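Local coordinates for protein Trypsin/chymotrypsin inhibitor (Alocasia macrorrhizos, PDB 5YCZ) that inhibits trypsin and alpha-chymotrypsin as a homodimeric Kunitz-type inhibitor of beta-trefoil fold from giant taro, at residues N2-V7 with I176-V181. Sequence-based numbering, arbitrary orientation.
Sequences NPVLDV and IRFVKV
The two ends of the beta-trefoil chain meet here: the N-terminal run 2-7, without regular secondary structure, comes up against strand 176-180, and a single hydrogen bond ties V7 to F178. V7 N gives its hydrogen to F178 O over 3.1 Å, and although the donor lies nearly on the line of the carbonyl, the bond bends to 143° at the hydrogen. The same oxygen also meets carbon, with D6 CB 3.2 Å from F178 O and V7 CG2 close by.

Beyond that bond, V7 rests on V179 in a small apolar patch, V7 CG2 lying 3.8 Å from V179 CG2. V7 CG2 sits between the backbone N and the carbonyl carbon, which leaves both methyls within touching range of that one valine branch. R177 brings only its CD up to V7 CG1; its guanidinium goes on to a salt bridge with D130.

Strand 176-180 is an outermost strand, within this chain, of a four-stranded antiparallel sheet, next to strand 18-22, where V179 bonds through its backbone with Y19. The run 2-7 has no regular strand and gives 176-181 a single backbone bond; the directions of 4-7 and 177-180 differ by 79°, and the two segments meet at a crossing.

On the buried side, the side chains of V4 and F178 cross at about a right angle. With CG1 anti to its own N (chi1 -178°), V4 sets that methyl 3.5 Å from F178 CE2, approaching the ring obliquely, while L5 O lies near the ring plane, 4.0 Å from F178 CD2 at the edge. The F58 ring meets that of F178 nearly at right angles, and the side chain of L56, at the predicted reactive bond, is about 6 Å from that of F178.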
# COMPACT_ATOMS: atom_id res chain seq x y z
N ASN A 2 2.94 -25.98 4.08
CA ASN A 2 4.29 -25.53 3.85
C ASN A 2 4.29 -24.04 3.53
O ASN A 2 3.61 -23.61 2.59
CB ASN A 2 4.91 -26.32 2.70
CG ASN A 2 4.45 -27.77 2.69
OD1 ASN A 2 4.47 -28.44 3.73
ND2 ASN A 2 4.01 -28.25 1.53
N PRO A 3 5.02 -23.22 4.28
CA PRO A 3 5.11 -21.81 3.92
C PRO A 3 5.87 -21.63 2.62
O PRO A 3 6.50 -22.55 2.08
CB PRO A 3 5.87 -21.18 5.09
CG PRO A 3 6.63 -22.28 5.68
CD PRO A 3 5.81 -23.53 5.48
N VAL A 4 5.76 -20.45 2.10
CA VAL A 4 6.57 -20.00 0.98
C VAL A 4 7.86 -19.43 1.56
O VAL A 4 7.88 -18.89 2.66
CB VAL A 4 5.76 -18.98 0.15
CG1 VAL A 4 6.53 -18.51 -1.06
CG2 VAL A 4 4.41 -19.59 -0.26
N LEU A 5 8.96 -19.59 0.84
CA LEU A 5 10.25 -19.10 1.32
C LEU A 5 10.89 -18.16 0.31
O LEU A 5 10.64 -18.24 -0.90
CB LEU A 5 11.22 -20.27 1.58
CG LEU A 5 10.61 -21.54 2.17
CD1 LEU A 5 11.65 -22.66 2.20
CD2 LEU A 5 10.05 -21.25 3.56
N ASP A 6 11.76 -17.27 0.82
CA ASP A 6 12.49 -16.35 -0.02
C ASP A 6 13.76 -17.03 -0.53
O ASP A 6 13.95 -18.24 -0.35
CB ASP A 6 12.78 -15.04 0.72
CG ASP A 6 13.35 -15.26 2.11
OD1 ASP A 6 14.07 -16.26 2.31
OD2 ASP A 6 13.08 -14.43 3.01
N VAL A 7 14.64 -16.28 -1.20
CA VAL A 7 15.92 -16.83 -1.63
C VAL A 7 16.74 -17.26 -0.42
O VAL A 7 17.53 -18.21 -0.49
CB VAL A 7 16.66 -15.80 -2.50
CG1 VAL A 7 16.15 -15.80 -3.95
CG2 VAL A 7 16.49 -14.41 -1.87
N ILE A 176 8.55 -17.40 -10.31
CA ILE A 176 9.21 -16.29 -9.64
C ILE A 176 9.83 -16.75 -8.32
O ILE A 176 9.43 -17.77 -7.75
CB ILE A 176 8.23 -15.13 -9.36
CG1 ILE A 176 6.98 -15.65 -8.67
CG2 ILE A 176 7.84 -14.43 -10.65
CD1 ILE A 176 6.57 -14.81 -7.53
N ARG A 177 10.82 -15.99 -7.86
CA ARG A 177 11.36 -16.09 -6.51
C ARG A 177 11.10 -14.77 -5.79
O ARG A 177 10.92 -13.73 -6.42
CB ARG A 177 12.86 -16.35 -6.51
CG ARG A 177 13.33 -17.38 -7.51
CD ARG A 177 14.84 -17.59 -7.37
NE ARG A 177 15.45 -18.14 -8.58
CZ ARG A 177 15.69 -19.44 -8.77
NH1 ARG A 177 15.35 -20.33 -7.84
NH2 ARG A 177 16.25 -19.85 -9.90
N PHE A 178 11.11 -14.82 -4.47
CA PHE A 178 10.93 -13.64 -3.63
C PHE A 178 12.25 -13.22 -2.99
O PHE A 178 12.90 -14.03 -2.32
CB PHE A 178 9.89 -13.92 -2.55
CG PHE A 178 8.62 -14.42 -3.09
CD1 PHE A 178 7.69 -13.55 -3.63
CD2 PHE A 178 8.36 -15.78 -3.12
CE1 PHE A 178 6.50 -14.02 -4.15
CE2 PHE A 178 7.19 -16.27 -3.64
CZ PHE A 178 6.25 -15.39 -4.16
N VAL A 179 12.63 -11.96 -3.17
CA VAL A 179 13.84 -11.40 -2.59
C VAL A 179 13.42 -10.35 -1.58
O VAL A 179 12.77 -9.36 -1.94
CB VAL A 179 14.75 -10.80 -3.67
CG1 VAL A 179 15.86 -10.01 -3.03
CG2 VAL A 179 15.32 -11.89 -4.53
N LYS A 180 13.77 -10.57 -0.33
CA LYS A 180 13.32 -9.65 0.71
C LYS A 180 13.98 -8.28 0.53
O LYS A 180 15.05 -8.15 -0.08
CB LYS A 180 13.61 -10.20 2.10
CG LYS A 180 12.82 -9.53 3.23
CD LYS A 180 12.84 -10.39 4.48
CE LYS A 180 12.63 -9.58 5.75
NZ LYS A 180 11.32 -8.85 5.84
N VAL A 181 13.31 -7.27 1.05
CA VAL A 181 13.78 -5.90 0.95
C VAL A 181 14.01 -5.34 2.35
O VAL A 181 15.15 -5.23 2.81
CB VAL A 181 12.78 -5.04 0.17
CG1 VAL A 181 13.43 -3.74 -0.26
CG2 VAL A 181 12.24 -5.80 -1.04